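Local structure of endoglucanase, family GH5 (Zobellia galactanivorans, 6GL2) at residues A[70-73]-A[79-82]. The protein is a family 5 glycoside hydrolase dedicated to hemicellulose hydrolysis, probably cleaving beta-linked glucans such as mixed-linked glucan. Numbering follows the deposited sequence. Where two conformers were deposited one is given.
Sequences FHIG and LIEA
His-71 and Glu-81 are joined twice, through their side chains and through their backbones. In the conformer given, ND1 of His-71 donates to OE1 of Glu-81 over 2.8 Å, with the oxygen close to the ring plane, yet the carboxylate is turned 84° from the ring and receives the N-H from above its own plane. With CG beside its own backbone N (chi1 -61°) and an extended chain beyond, Glu-81 passes alongside the His-71 carbonyl, its CG lying 3.6 Å from His-71 O, and the two side chains cross at about a right angle. That carbonyl accepts the N-H of Glu-81 (N to O 2.9 Å), and CA of Ile-80 also approaches His-71 O at 3.3 Å. A leucine in place of His-71 would probably leave the Glu-81 carboxylate without its ND1 donor and free to swing away, and would also lose the ring stack with Trp-84. The second backbone bond runs from Gly-73 N to Leu-79 O at 2.8 Å. At the non-hydrogen-bonded pair flanked by these two bonds, CG1 of Ile-72 meets CG1 of Ile-80 at 4.3 Å, and both side chains continue onto helix 117-137. Ile-72 and Ile-80 thus form a single antiparallel beta bridge closing a surface loop of the TIM barrel, between strand 61-64 and helix 82-96, with Glu-81 at the helix N-cap position.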
loop_
_atom_site.group_PDB
_atom_site.type_symbol
_atom_site.label_atom_id
_atom_site.label_comp_id
_atom_site.label_asym_id
_atom_site.label_seq_id
_atom_site.Cartn_x
_atom_site.Cartn_y
_atom_site.Cartn_z
ATOM N N PHE A 70 -3.005 13.280 12.708
ATOM C CA PHE A 70 -3.848 13.818 13.747
ATOM C C PHE A 70 -3.563 13.214 15.099
ATOM O O PHE A 70 -4.263 13.507 16.076
ATOM C CB PHE A 70 -5.308 13.689 13.342
ATOM C CG PHE A 70 -5.657 14.521 12.139
ATOM C CD1 PHE A 70 -5.962 15.825 12.322
ATOM C CD2 PHE A 70 -5.660 14.000 10.874
ATOM C CE1 PHE A 70 -6.274 16.605 11.254
ATOM C CE2 PHE A 70 -5.919 14.784 9.765
ATOM C CZ PHE A 70 -6.227 16.090 10.006
ATOM N N HIS A 71 -2.611 12.316 15.200
ATOM C CA HIS A 71 -2.249 11.605 16.424
ATOM C C HIS A 71 -0.813 11.739 16.767
ATOM O O HIS A 71 -0.336 10.895 17.554
ATOM C CB HIS A 71 -2.781 10.200 16.410
ATOM C CG HIS A 71 -4.230 10.072 16.087
ATOM N ND1 HIS A 71 -5.182 10.169 17.010
ATOM C CD2 HIS A 71 -4.863 10.042 14.847
ATOM C CE1 HIS A 71 -6.373 10.077 16.368
ATOM N NE2 HIS A 71 -6.138 10.008 15.053
ATOM N N ILE A 72 -0.047 12.654 16.215
ATOM C CA ILE A 72 1.350 12.865 16.506
ATOM C C ILE A 72 1.465 14.180 17.217
ATOM O O ILE A 72 0.926 15.228 16.785
ATOM C CB ILE A 72 2.174 12.876 15.245
ATOM C CG1 ILE A 72 2.225 11.509 14.488
ATOM C CG2 ILE A 72 3.601 13.389 15.520
ATOM C CD1 ILE A 72 2.684 11.527 13.071
ATOM N N GLY A 73 2.197 14.170 18.322
ATOM C CA GLY A 73 2.410 15.378 19.129
ATOM C C GLY A 73 3.544 16.220 18.580
ATOM O O GLY A 73 4.138 15.983 17.488
ATOM N N LEU A 79 5.460 12.356 19.827
ATOM C CA LEU A 79 4.835 11.209 20.448
ATOM C C LEU A 79 3.539 10.805 19.711
ATOM O O LEU A 79 2.653 11.660 19.511
ATOM C CB LEU A 79 4.493 11.590 21.921
ATOM C CG LEU A 79 3.795 10.517 22.733
ATOM C CD1 LEU A 79 4.481 9.202 22.858
ATOM C CD2 LEU A 79 3.458 11.075 24.109
ATOM N N ILE A 80 3.401 9.567 19.396
ATOM C CA ILE A 80 2.160 9.067 18.827
ATOM C C ILE A 80 1.214 8.729 19.959
ATOM O O ILE A 80 1.617 7.993 20.917
ATOM C CB ILE A 80 2.415 7.798 17.953
ATOM C CG1 ILE A 80 3.419 8.063 16.811
ATOM C CG2 ILE A 80 1.080 7.304 17.388
ATOM C CD1 ILE A 80 3.784 6.814 16.006
ATOM N N GLU A 81 -0.035 9.129 19.882
ATOM C CA GLU A 81 -0.992 8.806 20.913
ATOM C C GLU A 81 -1.143 7.308 21.067
ATOM O O GLU A 81 -1.383 6.602 20.100
ATOM C CB GLU A 81 -2.337 9.485 20.594
ATOM C CG GLU A 81 -2.306 11.015 20.521
ATOM C CD GLU A 81 -3.641 11.608 20.062
ATOM O OE1 GLU A 81 -4.548 10.861 19.680
ATOM O OE2 GLU A 81 -3.784 12.847 20.065
ATOM N N ALA A 82 -1.053 6.841 22.302
ATOM C CA ALA A 82 -1.145 5.428 22.588
ATOM C C ALA A 82 -2.444 4.791 22.171
ATOM O O ALA A 82 -2.432 3.690 21.633
ATOM C CB ALA A 82 -0.872 5.217 24.064
#